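Local coordinates for surface presentation of antigens protein SpaO (Salmonella typhimurium, PDB 4YX7), which takes part in the secretory pathway that presents the surface determinants Salmonella needs to enter mammalian cells, at residues Trp10-Ser19 with Leu36-Tyr47. Numbering follows the deposited sequence.
Sequences WPLRFVIGSS and LIRTSRAEVYCY
The guanidinium of Arg13 carries Tyr45 CB over one face and the carbonyl O of Tyr47 at its edge. NH1 and NH2 both reach that oxygen from one face of the carbonyl plane, tilted out of it, Arg13 NH2 to Tyr47 O (2.9 Å) being the shorter bond. A bend at chi3 (-50°) folds the arginine back over Tyr45, whose ring is turned 41° from the guanidinium. Glu43 CD lies at the edge of the Tyr45 ring, while Val15 CG2 packs 3.8 Å from Tyr45 CD1. Pro11 CG lies 3.4 Å from Tyr47 CZ, the two side chains crossing at about a right angle. A water joins Pro11 O to Tyr47 N and, weakly, to Arg13 NH1, while Cys46 SG meets the Trp10 ring at its edge.

The backbones of strands 9-22 and 39-46 pair antiparallel: Arg13 with Tyr45, Val15 with Glu43 and Ser18 with Thr39 each exchange two hydrogen bonds. Between the last two of these pairs strand 39-46 has one extra residue, a beta bulge, where Arg41 N bonds to Ile16 O from above the carbonyl plane. Gly17 lies in it, its backbone extended and its CA 3.8 Å from Ile37 CG2. Ser19 OG gives its proton to Leu36 O (2.6 Å) and accepts from Arg38 N (3.0 Å), tying down the turn.

This piece of SpaO (FliN/MopA/SpaO family) is probably a FliMN_C-type domain. On the sheet face opposite Arg13, Val15 and Tyr45, Phe14 and Val44 lie side by side with Leu12, Phe14 CE2 3.8 Å from Val44 CG2. Phe14 stacks edge-to-face on Phe54 of strand 49-57 and touches Ile61 and Val63 of strand 60-63. Strand 9-22 is outermost within this chain, but a strand of another protein pairs antiparallel with it, extending the sheet.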
loop_
_atom_site.group_PDB
_atom_site.type_symbol
_atom_site.label_atom_id
_atom_site.label_comp_id
_atom_site.label_asym_id
_atom_site.label_seq_id
_atom_site.Cartn_x
_atom_site.Cartn_y
_atom_site.Cartn_z
ATOM N N TRP A 10 -11.633 28.618 0.253
ATOM C CA TRP A 10 -10.270 28.498 -0.237
ATOM C C TRP A 10 -10.006 27.089 -0.735
ATOM O O TRP A 10 -10.158 26.132 0.014
ATOM C CB TRP A 10 -9.269 28.855 0.868
ATOM C CG TRP A 10 -9.593 30.116 1.637
ATOM C CD1 TRP A 10 -10.635 30.311 2.499
ATOM C CD2 TRP A 10 -8.847 31.335 1.636
ATOM N NE1 TRP A 10 -10.597 31.577 3.013
ATOM C CE2 TRP A 10 -9.505 32.229 2.503
ATOM C CE3 TRP A 10 -7.687 31.764 0.979
ATOM C CZ2 TRP A 10 -9.047 33.524 2.733
ATOM C CZ3 TRP A 10 -7.230 33.054 1.207
ATOM C CH2 TRP A 10 -7.911 33.918 2.078
ATOM N N PRO A 11 -9.586 26.956 -2.000
ATOM C CA PRO A 11 -9.362 25.637 -2.591
ATOM C C PRO A 11 -8.027 25.041 -2.180
ATOM O O PRO A 11 -7.000 25.498 -2.674
ATOM C CB PRO A 11 -9.381 25.931 -4.093
ATOM C CG PRO A 11 -8.848 27.298 -4.189
ATOM C CD PRO A 11 -9.280 28.036 -2.950
ATOM N N LEU A 12 -8.023 24.034 -1.311
ATOM C CA LEU A 12 -6.750 23.459 -0.890
ATOM C C LEU A 12 -6.392 22.209 -1.689
ATOM O O LEU A 12 -7.256 21.422 -2.055
ATOM C CB LEU A 12 -6.772 23.135 0.599
ATOM C CG LEU A 12 -7.175 24.256 1.553
ATOM C CD1 LEU A 12 -7.072 23.770 2.968
ATOM C CD2 LEU A 12 -6.318 25.480 1.352
ATOM N N ARG A 13 -5.106 22.060 -1.984
ATOM C CA ARG A 13 -4.585 20.866 -2.632
ATOM C C ARG A 13 -3.591 20.239 -1.686
ATOM O O ARG A 13 -2.689 20.919 -1.193
ATOM C CB ARG A 13 -3.911 21.194 -3.963
ATOM C CG ARG A 13 -4.763 21.999 -4.912
ATOM C CD ARG A 13 -4.113 22.055 -6.267
ATOM N NE ARG A 13 -2.718 22.462 -6.160
ATOM C CZ ARG A 13 -2.332 23.724 -6.008
ATOM N NH1 ARG A 13 -3.242 24.687 -5.945
ATOM N NH2 ARG A 13 -1.040 24.029 -5.917
ATOM N N PHE A 14 -3.762 18.955 -1.410
ATOM C CA PHE A 14 -2.820 18.252 -0.560
ATOM C C PHE A 14 -1.851 17.482 -1.439
ATOM O O PHE A 14 -2.160 16.430 -1.973
ATOM C CB PHE A 14 -3.564 17.355 0.433
ATOM C CG PHE A 14 -4.414 18.137 1.413
ATOM C CD1 PHE A 14 -5.725 18.496 1.090
ATOM C CD2 PHE A 14 -3.897 18.551 2.624
ATOM C CE1 PHE A 14 -6.503 19.233 1.965
ATOM C CE2 PHE A 14 -4.673 19.276 3.502
ATOM C CZ PHE A 14 -5.980 19.615 3.171
ATOM N N VAL A 15 -0.668 18.056 -1.590
ATOM C CA VAL A 15 0.322 17.575 -2.532
ATOM C C VAL A 15 1.289 16.583 -1.886
ATOM O O VAL A 15 1.949 16.904 -0.902
ATOM C CB VAL A 15 1.110 18.760 -3.116
ATOM C CG1 VAL A 15 2.040 18.295 -4.206
ATOM C CG2 VAL A 15 0.151 19.814 -3.630
ATOM N N ILE A 16 1.373 15.384 -2.455
ATOM C CA ILE A 16 2.274 14.341 -1.962
ATOM C C ILE A 16 3.553 14.215 -2.787
ATOM O O ILE A 16 4.418 13.399 -2.482
ATOM C CB ILE A 16 1.593 12.964 -1.940
ATOM C CG1 ILE A 16 1.183 12.552 -3.359
ATOM C CG2 ILE A 16 0.404 12.973 -0.989
ATOM C CD1 ILE A 16 0.558 11.193 -3.448
ATOM N N GLY A 17 3.688 15.016 -3.832
ATOM C CA GLY A 17 4.909 14.964 -4.602
ATOM C C GLY A 17 4.798 15.712 -5.898
ATOM O O GLY A 17 3.702 16.103 -6.289
ATOM N N SER A 18 5.943 15.919 -6.553
ATOM C CA SER A 18 5.973 16.615 -7.825
ATOM C C SER A 18 7.084 16.109 -8.726
ATOM O O SER A 18 8.023 15.453 -8.281
ATOM C CB SER A 18 6.120 18.122 -7.616
ATOM O OG SER A 18 7.396 18.437 -7.096
ATOM N N SER A 19 6.946 16.412 -10.008
ATOM C CA SER A 19 7.924 16.034 -11.009
ATOM C C SER A 19 8.008 17.129 -12.053
ATOM O O SER A 19 7.007 17.462 -12.674
ATOM C CB SER A 19 7.546 14.713 -11.668
ATOM O OG SER A 19 7.872 13.611 -10.847
ATOM N N LEU A 36 6.719 8.733 -12.790
ATOM C CA LEU A 36 7.501 8.710 -11.564
ATOM C C LEU A 36 7.329 10.012 -10.769
ATOM O O LEU A 36 7.202 11.098 -11.341
ATOM C CB LEU A 36 8.981 8.483 -11.868
ATOM C CG LEU A 36 9.487 7.065 -12.168
ATOM C CD1 LEU A 36 8.772 6.436 -13.338
ATOM C CD2 LEU A 36 10.992 7.075 -12.430
ATOM N N ILE A 37 7.295 9.883 -9.447
ATOM C CA ILE A 37 7.330 11.018 -8.542
ATOM C C ILE A 37 8.774 11.257 -8.101
ATOM O O ILE A 37 9.323 10.500 -7.303
ATOM C CB ILE A 37 6.441 10.780 -7.327
ATOM C CG1 ILE A 37 5.013 10.451 -7.787
ATOM C CG2 ILE A 37 6.489 11.971 -6.407
ATOM C CD1 ILE A 37 3.982 10.391 -6.678
ATOM N N ARG A 38 9.390 12.311 -8.628
ATOM C CA ARG A 38 10.819 12.525 -8.430
ATOM C C ARG A 38 11.136 13.219 -7.118
ATOM O O ARG A 38 12.212 13.046 -6.566
ATOM C CB ARG A 38 11.403 13.333 -9.588
ATOM C CG ARG A 38 11.392 12.605 -10.920
ATOM C CD ARG A 38 11.975 11.196 -10.782
ATOM N NE ARG A 38 13.426 11.172 -10.616
ATOM C CZ ARG A 38 14.281 10.825 -11.574
ATOM N NH1 ARG A 38 13.833 10.465 -12.768
ATOM N NH2 ARG A 38 15.585 10.826 -11.345
ATOM N N THR A 39 10.205 14.020 -6.629
ATOM C CA THR A 39 10.403 14.741 -5.377
ATOM C C THR A 39 9.195 14.499 -4.504
ATOM O O THR A 39 8.088 14.874 -4.873
ATOM C CB THR A 39 10.585 16.268 -5.584
ATOM O OG1 THR A 39 11.637 16.512 -6.528
ATOM C CG2 THR A 39 10.923 16.956 -4.267
ATOM N N SER A 40 9.402 13.854 -3.360
ATOM C CA SER A 40 8.314 13.588 -2.426
ATOM C C SER A 40 8.057 14.792 -1.536
ATOM O O SER A 40 8.959 15.281 -0.860
ATOM C CB SER A 40 8.624 12.372 -1.563
ATOM O OG SER A 40 9.585 12.704 -0.581
ATOM N N ARG A 41 6.819 15.267 -1.549
ATOM C CA ARG A 41 6.408 16.388 -0.722
ATOM C C ARG A 41 5.218 15.951 0.126
ATOM O O ARG A 41 4.666 14.873 -0.093
ATOM C CB ARG A 41 6.044 17.598 -1.589
ATOM C CG ARG A 41 6.901 17.745 -2.841
ATOM C CD ARG A 41 6.565 19.020 -3.625
ATOM N NE ARG A 41 7.628 20.022 -3.535
ATOM C CZ ARG A 41 8.292 20.519 -4.574
ATOM N NH1 ARG A 41 8.002 20.112 -5.799
ATOM N NH2 ARG A 41 9.245 21.426 -4.388
ATOM N N ALA A 42 4.852 16.766 1.111
ATOM C CA ALA A 42 3.599 16.591 1.846
ATOM C C ALA A 42 3.138 17.965 2.265
ATOM O O ALA A 42 3.186 18.309 3.439
ATOM C CB ALA A 42 3.774 15.693 3.044
ATOM N N GLU A 43 2.713 18.759 1.288
ATOM C CA GLU A 43 2.419 20.170 1.511
ATOM C C GLU A 43 0.963 20.516 1.246
ATOM O O GLU A 43 0.326 19.940 0.373
ATOM C CB GLU A 43 3.292 21.055 0.619
ATOM C CG GLU A 43 4.770 20.800 0.674
ATOM C CD GLU A 43 5.413 21.035 -0.684
ATOM O OE1 GLU A 43 4.767 20.697 -1.701
ATOM O OE2 GLU A 43 6.540 21.579 -0.742
ATOM N N VAL A 44 0.450 21.479 2.001
ATOM C CA VAL A 44 -0.855 22.043 1.718
ATOM C C VAL A 44 -0.663 23.281 0.850
ATOM O O VAL A 44 0.108 24.183 1.178
ATOM C CB VAL A 44 -1.621 22.412 2.995
ATOM C CG1 VAL A 44 -3.061 22.688 2.658
ATOM C CG2 VAL A 44 -1.522 21.303 4.014
ATOM N N TYR A 45 -1.353 23.297 -0.281
ATOM C CA TYR A 45 -1.307 24.423 -1.192
ATOM C C TYR A 45 -2.688 25.042 -1.336
ATOM O O TYR A 45 -3.704 24.346 -1.323
ATOM C CB TYR A 45 -0.785 23.991 -2.571
ATOM C CG TYR A 45 0.713 24.038 -2.724
ATOM C CD1 TYR A 45 1.516 23.078 -2.141
ATOM C CD2 TYR A 45 1.325 25.043 -3.464
ATOM C CE1 TYR A 45 2.886 23.111 -2.282
ATOM C CE2 TYR A 45 2.704 25.089 -3.608
ATOM C CZ TYR A 45 3.480 24.113 -3.014
ATOM O OH TYR A 45 4.853 24.131 -3.152
ATOM N N CYS A 46 -2.705 26.363 -1.440
ATOM C CA CYS A 46 -3.855 27.095 -1.925
ATOM C C CYS A 46 -3.355 27.933 -3.081
ATOM O O CYS A 46 -2.625 28.893 -2.876
ATOM C CB CYS A 46 -4.468 27.969 -0.836
ATOM S SG CYS A 46 -6.059 28.667 -1.291
ATOM N N TYR A 47 -3.728 27.554 -4.293
ATOM C CA TYR A 47 -3.105 28.110 -5.489
ATOM C C TYR A 47 -1.578 27.929 -5.402
ATOM O O TYR A 47 -1.102 26.842 -5.096
ATOM C CB TYR A 47 -3.517 29.580 -5.665
ATOM C CG TYR A 47 -5.027 29.762 -5.725
ATOM C CD1 TYR A 47 -5.745 29.369 -6.845
ATOM C CD2 TYR A 47 -5.733 30.316 -4.665
ATOM C CE1 TYR A 47 -7.115 29.525 -6.914
ATOM C CE2 TYR A 47 -7.104 30.473 -4.728
ATOM C CZ TYR A 47 -7.784 30.075 -5.860
ATOM O OH TYR A 47 -9.146 30.221 -5.946
HETATM O O HOH W 1 -5.683 25.492 -4.859
#